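Local coordinates for putative phophotriesterase (Proteus mirabilis, PDB 3RHG), which binds two zinc ions per subunit and, as a member of the phosphotriesterase family, probably hydrolyses ester bonds, at residues N118-F130 with R160-T174. Numbering follows the deposited sequence.
Sequences NVVASSGLYIEKF and RAGMIGEIGVSPFFT. With ZN (zinc ion), chain B; ZN (zinc ion), chain C; CAC (cacodylate ion), chain E.
Tyr-126 and Glu-166 travel alongside each other into the metal centre, ring and carboxylate planes 74° apart. Glu-166 bridges the two zinc ions, OE1 binding the zinc ion of chain C at 1.9 Å and OE2 the zinc ion of chain B at 2.1 Å; its chain extends straight beyond CG. With CG anti to the backbone N (chi1 -167°), the Tyr-126 ring reaches past Glu-166 so that OH donates to O2 of the cacodylate at 2.5 Å. That cacodylate, probably from the crystallisation liquor, itself spans both metals. Earlier in the chain the two strands pair in parallel: Ser-123 N bonds to Met-163 O (2.9 Å), and Gly-165 N reaches Ser-123 O from above the carbonyl plane. Met-163, bent at chi3 (82°), lays CE against Ser-122 OG at 3.4 Å, while that hydroxyl bonds to Asp-94 O. At the end of strand 163-168, Gly-168 N meets an in-plane lone pair of Leu-125 O, and Ile-127 CG2 packs on Gly-168 CA (3.6 Å). Farther out, Thr-174 OG1 donates to the anti side of Glu-128 OE1 at 2.6 Å. His-23, His-25, Asp-294, His-199 and His-229 complete the binuclear zinc site at the C-terminal ends of the strands of an amidohydrolase (beta/alpha)8 barrel.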
ATOM      1  N   ASN A 118      -9.286  -7.947  27.064  1.00 22.97           N
ATOM      2  CA  ASN A 118      -8.140  -8.303  27.903  1.00 22.37           C
ATOM      3  C   ASN A 118      -6.943  -7.522  27.377  1.00 23.21           C
ATOM      4  O   ASN A 118      -6.561  -7.692  26.221  1.00 24.16           O
ATOM      5  CB  ASN A 118      -7.823  -9.804  27.828  1.00 21.23           C
ATOM      6  CG  ASN A 118      -8.982 -10.693  28.273  1.00 21.93           C
ATOM      7  OD1 ASN A 118      -9.647 -10.432  29.295  1.00 26.98           O
ATOM      8  ND2 ASN A 118      -9.225 -11.762  27.512  1.00 24.96           N
ATOM      9  N   VAL A 119      -6.367  -6.640  28.197  1.00 20.34           N
ATOM     10  CA  VAL A 119      -5.245  -5.832  27.733  1.00 19.62           C
ATOM     11  C   VAL A 119      -4.009  -6.225  28.520  1.00 19.62           C
ATOM     12  O   VAL A 119      -4.017  -6.195  29.760  1.00 20.11           O
ATOM     13  CB  VAL A 119      -5.521  -4.329  27.923  1.00 18.95           C
ATOM     14  CG1 VAL A 119      -4.276  -3.504  27.568  1.00 22.47           C
ATOM     15  CG2 VAL A 119      -6.696  -3.893  27.077  1.00 23.29           C
ATOM     16  N   VAL A 120      -2.954  -6.612  27.805  1.00 19.05           N
ATOM     17  CA  VAL A 120      -1.730  -7.048  28.449  1.00 18.44           C
ATOM     18  C   VAL A 120      -0.679  -5.938  28.271  1.00 19.68           C
ATOM     19  O   VAL A 120      -0.444  -5.457  27.138  1.00 18.13           O
ATOM     20  CB  VAL A 120      -1.230  -8.376  27.839  1.00 16.83           C
ATOM     21  CG1 VAL A 120       0.117  -8.782  28.420  1.00 19.09           C
ATOM     22  CG2 VAL A 120      -2.302  -9.513  28.010  1.00 20.52           C
ATOM     23  N   ALA A 121      -0.083  -5.513  29.389  1.00 17.74           N
ATOM     24  CA  ALA A 121       1.032  -4.540  29.347  1.00 17.93           C
ATOM     25  C   ALA A 121       2.370  -5.276  29.287  1.00 18.52           C
ATOM     26  O   ALA A 121       2.465  -6.486  29.588  1.00 17.91           O
ATOM     27  CB  ALA A 121       0.988  -3.599  30.548  1.00 17.97           C
ATOM     28  N   SER A 122       3.403  -4.542  28.892  1.00 18.35           N
ATOM     29  CA  SER A 122       4.730  -5.114  28.729  1.00 17.03           C
ATOM     30  C   SER A 122       5.749  -4.376  29.566  1.00 16.47           C
ATOM     31  O   SER A 122       5.557  -3.194  29.927  1.00 18.21           O
ATOM     32  CB  SER A 122       5.166  -5.086  27.259  1.00 18.58           C
ATOM     33  OG  SER A 122       4.297  -5.870  26.467  1.00 19.22           O
ATOM     34  N   SER A 123       6.837  -5.092  29.859  1.00 15.99           N
ATOM     35  CA  SER A 123       7.992  -4.533  30.556  1.00 15.98           C
ATOM     36  C   SER A 123       9.247  -4.928  29.789  1.00 16.25           C
ATOM     37  O   SER A 123       9.543  -6.115  29.640  1.00 18.12           O
ATOM     38  CB  SER A 123       8.069  -5.105  31.984  1.00 19.25           C
ATOM     39  OG  SER A 123       9.262  -4.681  32.618  1.00 18.62           O
ATOM     40  N   GLY A 124      10.039  -3.943  29.371  1.00 17.09           N
ATOM     41  CA  GLY A 124      11.279  -4.273  28.671  1.00 18.91           C
ATOM     42  C   GLY A 124      11.895  -3.028  28.086  1.00 17.93           C
ATOM     43  O   GLY A 124      11.175  -2.160  27.597  1.00 19.73           O
ATOM     44  N   LEU A 125      13.222  -2.947  28.097  1.00 18.55           N
ATOM     45  CA  LEU A 125      13.878  -1.750  27.583  1.00 18.52           C
ATOM     46  C   LEU A 125      14.022  -1.831  26.071  1.00 18.76           C
ATOM     47  O   LEU A 125      14.262  -2.909  25.497  1.00 18.53           O
ATOM     48  CB  LEU A 125      15.239  -1.526  28.274  1.00 19.73           C
ATOM     49  CG  LEU A 125      15.128  -1.368  29.800  1.00 21.56           C
ATOM     50  CD1 LEU A 125      16.478  -1.196  30.446  1.00 27.32           C
ATOM     51  CD2 LEU A 125      14.225  -0.194  30.126  1.00 26.90           C
ATOM     52  N   TYR A 126      13.862  -0.678  25.426  1.00 18.80           N
ATOM     53  CA  TYR A 126      13.853  -0.593  23.971  1.00 18.79           C
ATOM     54  C   TYR A 126      15.293  -0.320  23.466  1.00 18.78           C
ATOM     55  O   TYR A 126      16.265  -0.598  24.186  1.00 19.09           O
ATOM     56  CB  TYR A 126      12.855   0.506  23.560  1.00 19.12           C
ATOM     57  CG  TYR A 126      12.478   0.525  22.107  1.00 21.06           C
ATOM     58  CD1 TYR A 126      12.067  -0.643  21.461  1.00 18.78           C
ATOM     59  CD2 TYR A 126      12.518   1.707  21.368  1.00 20.38           C
ATOM     60  CE1 TYR A 126      11.701  -0.635  20.128  1.00 20.37           C
ATOM     61  CE2 TYR A 126      12.174   1.721  20.032  1.00 21.11           C
ATOM     62  CZ  TYR A 126      11.745   0.552  19.421  1.00 21.66           C
ATOM     63  OH  TYR A 126      11.414   0.590  18.088  1.00 22.78           O
ATOM     64  N   ILE A 127      15.442   0.173  22.236  1.00 18.44           N
ATOM     65  CA  ILE A 127      16.790   0.340  21.668  1.00 18.77           C
ATOM     66  C   ILE A 127      17.550   1.502  22.320  1.00 19.85           C
ATOM     67  O   ILE A 127      16.951   2.407  22.903  1.00 19.45           O
ATOM     68  CB  ILE A 127      16.770   0.505  20.127  1.00 20.22           C
ATOM     69  CG1 ILE A 127      15.941   1.727  19.721  1.00 20.70           C
ATOM     70  CG2 ILE A 127      16.229  -0.754  19.468  1.00 19.31           C
ATOM     71  CD1 ILE A 127      16.021   2.057  18.187  1.00 24.56           C
ATOM     72  N   GLU A 128      18.867   1.470  22.212  1.00 19.71           N
ATOM     73  CA  GLU A 128      19.709   2.487  22.853  1.00 19.16           C
ATOM     74  C   GLU A 128      19.406   3.916  22.367  1.00 20.77           C
ATOM     75  O   GLU A 128      19.528   4.884  23.128  1.00 21.27           O
ATOM     76  CB  GLU A 128      21.188   2.128  22.697  1.00 20.73           C
ATOM     77  CG  GLU A 128      22.079   2.982  23.576  1.00 25.80           C
ATOM     78  CD  GLU A 128      23.536   2.552  23.562  1.00 26.02           C
ATOM     79  OE1 GLU A 128      23.866   1.356  23.507  1.00 26.56           O
ATOM     80  OE2 GLU A 128      24.383   3.451  23.599  1.00 41.04           O
ATOM     81  N   LYS A 129      18.977   4.052  21.120  1.00 20.28           N
ATOM     82  CA  LYS A 129      18.609   5.362  20.596  1.00 22.95           C
ATOM     83  C   LYS A 129      17.627   6.066  21.539  1.00 19.73           C
ATOM     84  O   LYS A 129      17.685   7.295  21.719  1.00 24.48           O
ATOM     85  CB  LYS A 129      17.987   5.219  19.205  1.00 26.13           C
ATOM     86  CG  LYS A 129      17.487   6.515  18.612  1.00 28.67           C
ATOM     87  CD  LYS A 129      16.962   6.327  17.185  1.00 30.53           C
ATOM     88  CE  LYS A 129      16.487   7.664  16.634  1.00 41.57           C
ATOM     89  NZ  LYS A 129      15.755   7.535  15.332  1.00 46.01           N
ATOM     90  N   PHE A 130      16.713   5.284  22.133  1.00 19.98           N
ATOM     91  CA  PHE A 130      15.704   5.828  23.039  1.00 20.24           C
ATOM     92  C   PHE A 130      16.125   5.717  24.509  1.00 19.21           C
ATOM     93  O   PHE A 130      15.813   6.600  25.321  1.00 23.21           O
ATOM     94  CB  PHE A 130      14.359   5.099  22.861  1.00 20.83           C
ATOM     95  CG  PHE A 130      13.654   5.437  21.591  1.00 22.35           C
ATOM     96  CD1 PHE A 130      12.646   6.389  21.586  1.00 25.05           C
ATOM     97  CD2 PHE A 130      13.995   4.802  20.397  1.00 23.55           C
ATOM     98  CE1 PHE A 130      11.980   6.719  20.402  1.00 28.78           C
ATOM     99  CE2 PHE A 130      13.358   5.129  19.213  1.00 24.34           C
ATOM    100  CZ  PHE A 130      12.336   6.073  19.208  1.00 27.72           C
ATOM    101  N   ARG A 160       0.194  -4.647  36.673  1.00 19.47           N
ATOM    102  CA  ARG A 160       1.362  -5.466  36.303  1.00 19.39           C
ATOM    103  C   ARG A 160       1.427  -5.709  34.810  1.00 19.13           C
ATOM    104  O   ARG A 160       0.392  -5.705  34.135  1.00 21.00           O
ATOM    105  CB  ARG A 160       1.287  -6.825  37.009  1.00 19.12           C
ATOM    106  CG  ARG A 160       1.485  -6.698  38.521  1.00 21.33           C
ATOM    107  CD  ARG A 160       0.875  -7.867  39.290  1.00 22.60           C
ATOM    108  NE  ARG A 160       1.413  -9.130  38.786  1.00 22.46           N
ATOM    109  CZ  ARG A 160       1.051 -10.323  39.242  1.00 23.70           C
ATOM    110  NH1 ARG A 160       1.601 -11.414  38.729  1.00 29.38           N
ATOM    111  NH2 ARG A 160       0.127 -10.419  40.206  1.00 30.78           N
ATOM    112  N   ALA A 161       2.645  -5.949  34.323  1.00 17.80           N
ATOM    113  CA  ALA A 161       2.879  -6.412  32.963  1.00 16.51           C
ATOM    114  C   ALA A 161       2.674  -7.916  32.856  1.00 18.28           C
ATOM    115  O   ALA A 161       2.811  -8.655  33.842  1.00 20.21           O
ATOM    116  CB  ALA A 161       4.315  -6.061  32.539  1.00 20.44           C
ATOM    117  N   GLY A 162       2.408  -8.372  31.634  1.00 17.14           N
ATOM    118  CA  GLY A 162       2.247  -9.811  31.391  1.00 16.85           C
ATOM    119  C   GLY A 162       3.136 -10.325  30.262  1.00 17.00           C
ATOM    120  O   GLY A 162       3.062 -11.507  29.911  1.00 19.75           O
ATOM    121  N   MET A 163       3.988  -9.450  29.705  1.00 17.14           N
ATOM    122  CA  MET A 163       4.963  -9.842  28.673  1.00 14.68           C
ATOM    123  C   MET A 163       6.253  -9.073  28.901  1.00 15.72           C
ATOM    124  O   MET A 163       6.236  -7.921  29.354  1.00 18.14           O
ATOM    125  CB  MET A 163       4.477  -9.498  27.253  1.00 16.81           C
ATOM    126  CG  MET A 163       5.388 -10.045  26.151  1.00 16.69           C
ATOM    127  SD  MET A 163       4.637  -9.906  24.505  1.00 18.94           S
ATOM    128  CE  MET A 163       5.027  -8.177  24.103  1.00 18.62           C
ATOM    129  N   ILE A 164       7.363  -9.729  28.597  1.00 14.73           N
ATOM    130  CA  ILE A 164       8.665  -9.066  28.626  1.00 16.24           C
ATOM    131  C   ILE A 164       8.959  -8.593  27.207  1.00 16.80           C
ATOM    132  O   ILE A 164       8.973  -9.390  26.275  1.00 17.50           O
ATOM    133  CB  ILE A 164       9.769 -10.021  29.118  1.00 16.58           C
ATOM    134  CG1 ILE A 164       9.464 -10.493  30.550  1.00 16.47           C
ATOM    135  CG2 ILE A 164      11.147  -9.339  29.025  1.00 17.67           C
ATOM    136  CD1 ILE A 164      10.327 -11.684  31.005  1.00 18.58           C
ATOM    137  N   GLY A 165       9.155  -7.291  27.033  1.00 15.84           N
ATOM    138  CA  GLY A 165       9.414  -6.758  25.688  1.00 17.02           C
ATOM    139  C   GLY A 165       8.750  -5.418  25.472  1.00 16.94           C
ATOM    140  O   GLY A 165       8.245  -4.837  26.430  1.00 18.05           O
ATOM    141  N   GLU A 166       8.783  -4.906  24.236  1.00 17.77           N
ATOM    142  CA  GLU A 166       9.632  -5.456  23.184  1.00 17.11           C
ATOM    143  C   GLU A 166      11.091  -5.040  23.416  1.00 16.51           C
ATOM    144  O   GLU A 166      11.399  -3.838  23.574  1.00 20.27           O
ATOM    145  CB  GLU A 166       9.140  -5.060  21.791  1.00 17.51           C
ATOM    146  CG  GLU A 166       9.062  -3.563  21.505  1.00 19.67           C
ATOM    147  CD  GLU A 166       8.627  -3.307  20.056  1.00 19.98           C
ATOM    148  OE1 GLU A 166       9.362  -3.719  19.140  1.00 20.02           O
ATOM    149  OE2 GLU A 166       7.545  -2.733  19.823  1.00 21.12           O
ATOM    150  N   ILE A 167      11.973  -6.031  23.512  1.00 16.57           N
ATOM    151  CA  ILE A 167      13.364  -5.792  23.909  1.00 16.28           C
ATOM    152  C   ILE A 167      14.125  -5.267  22.706  1.00 17.36           C
ATOM    153  O   ILE A 167      14.157  -5.897  21.648  1.00 17.56           O
ATOM    154  CB  ILE A 167      14.044  -7.066  24.441  1.00 16.65           C
ATOM    155  CG1 ILE A 167      13.241  -7.663  25.600  1.00 19.39           C
ATOM    156  CG2 ILE A 167      15.524  -6.785  24.852  1.00 19.53           C
ATOM    157  CD1 ILE A 167      13.128  -6.732  26.837  1.00 21.29           C
ATOM    158  N   GLY A 168      14.768  -4.117  22.862  1.00 17.62           N
ATOM    159  CA  GLY A 168      15.365  -3.445  21.702  1.00 18.42           C
ATOM    160  C   GLY A 168      16.688  -4.027  21.218  1.00 17.72           C
ATOM    161  O   GLY A 168      17.718  -3.923  21.916  1.00 18.59           O
ATOM    162  N   VAL A 169      16.676  -4.601  20.009  1.00 16.88           N
ATOM    163  CA  VAL A 169      17.912  -4.943  19.299  1.00 17.90           C
ATOM    164  C   VAL A 169      17.936  -4.041  18.067  1.00 17.62           C
ATOM    165  O   VAL A 169      17.111  -4.199  17.156  1.00 17.82           O
ATOM    166  CB  VAL A 169      17.959  -6.436  18.852  1.00 18.32           C
ATOM    167  CG1 VAL A 169      19.217  -6.735  18.004  1.00 19.12           C
ATOM    168  CG2 VAL A 169      17.859  -7.374  20.060  1.00 19.81           C
ATOM    169  N   SER A 170      18.836  -3.055  18.040  1.00 19.50           N
ATOM    170  CA  SER A 170      18.854  -2.105  16.943  1.00 20.37           C
ATOM    171  C   SER A 170      19.725  -2.658  15.803  1.00 17.46           C
ATOM    172  O   SER A 170      20.365  -3.694  15.961  1.00 20.03           O
ATOM    173  CB  SER A 170      19.447  -0.764  17.415  1.00 21.27           C
ATOM    174  OG  SER A 170      20.862  -0.898  17.552  1.00 19.09           O
ATOM    175  N   PRO A 171      19.789  -1.941  14.669  1.00 20.55           N
ATOM    176  CA  PRO A 171      20.654  -2.369  13.573  1.00 20.46           C
ATOM    177  C   PRO A 171      22.139  -2.306  13.904  1.00 21.30           C
ATOM    178  O   PRO A 171      22.950  -2.778  13.112  1.00 20.74           O
ATOM    179  CB  PRO A 171      20.323  -1.372  12.456  1.00 20.84           C
ATOM    180  CG  PRO A 171      18.905  -0.909  12.789  1.00 21.71           C
ATOM    181  CD  PRO A 171      18.944  -0.794  14.284  1.00 20.31           C
ATOM    182  N   PHE A 172      22.477  -1.754  15.073  1.00 20.41           N
ATOM    183  CA  PHE A 172      23.853  -1.676  15.533  1.00 22.02           C
ATOM    184  C   PHE A 172      24.136  -2.629  16.688  1.00 21.60           C
ATOM    185  O   PHE A 172      25.293  -2.744  17.125  1.00 22.94           O
ATOM    186  CB  PHE A 172      24.132  -0.222  15.938  1.00 21.94           C
ATOM    187  CG  PHE A 172      23.717   0.748  14.880  1.00 25.73           C
ATOM    188  CD1 PHE A 172      24.455   0.860  13.716  1.00 26.98           C
ATOM    189  CD2 PHE A 172      22.524   1.451  14.983  1.00 25.73           C
ATOM    190  CE1 PHE A 172      24.064   1.715  12.708  1.00 32.96           C
ATOM    191  CE2 PHE A 172      22.120   2.303  13.976  1.00 32.45           C
ATOM    192  CZ  PHE A 172      22.894   2.437  12.833  1.00 34.10           C
ATOM    193  N   PHE A 173      23.082  -3.316  17.151  1.00 22.33           N
ATOM    194  CA  PHE A 173      23.114  -4.254  18.296  1.00 20.93           C
ATOM    195  C   PHE A 173      24.218  -3.887  19.285  1.00 18.32           C
ATOM    196  O   PHE A 173      25.260  -4.550  19.365  1.00 20.54           O
ATOM    197  CB  PHE A 173      23.245  -5.710  17.809  1.00 19.75           C
ATOM    198  CG  PHE A 173      22.833  -6.756  18.830  1.00 19.88           C
ATOM    199  CD1 PHE A 173      22.155  -6.393  20.001  1.00 21.61           C
ATOM    200  CD2 PHE A 173      23.059  -8.113  18.585  1.00 21.16           C
ATOM    201  CE1 PHE A 173      21.733  -7.365  20.928  1.00 22.91           C
ATOM    202  CE2 PHE A 173      22.639  -9.084  19.498  1.00 21.54           C
ATOM    203  CZ  PHE A 173      21.989  -8.711  20.679  1.00 20.29           C
ATOM    204  N   THR A 174      23.991  -2.803  20.028  1.00 18.55           N
ATOM    205  CA  THR A 174      25.034  -2.245  20.866  1.00 19.92           C
ATOM    206  C   THR A 174      25.329  -3.112  22.100  1.00 18.04           C
ATOM    207  O   THR A 174      24.525  -3.998  22.475  1.00 19.71           O
ATOM    208  CB  THR A 174      24.642  -0.819  21.338  1.00 21.70           C
ATOM    209  OG1 THR A 174      23.551  -0.919  22.260  1.00 20.70           O
ATOM    210  CG2 THR A 174      24.198   0.036  20.178  1.00 22.60           C
TER
HETATM  211 ZN    ZN B 367       6.074  -2.672  18.287  1.00 21.10          ZN
HETATM  212 ZN    ZN C 368       9.848  -3.064  17.402  1.00 22.50          ZN
HETATM  213 AS   CAC E 370       8.177  -0.500  16.998  1.00 24.26          AS
HETATM  214  O1  CAC E 370       7.162  -1.901  16.889  1.00 22.05           O
HETATM  215  O2  CAC E 370       9.764  -1.137  17.263  1.00 20.73           O
HETATM  216  C1  CAC E 370       8.200   0.389  15.285  1.00 24.39           C
HETATM  217  C2  CAC E 370       7.688   0.684  18.466  1.00 26.15           C
HETATM  218  O   HOH W   1      -0.624  -6.835  31.828  1.00 18.48           O
HETATM  219  O   HOH W   2       9.946  -1.796  25.011  1.00 20.68           O
HETATM  220  O   HOH W   3      17.532  -3.093  24.632  1.00 20.11           O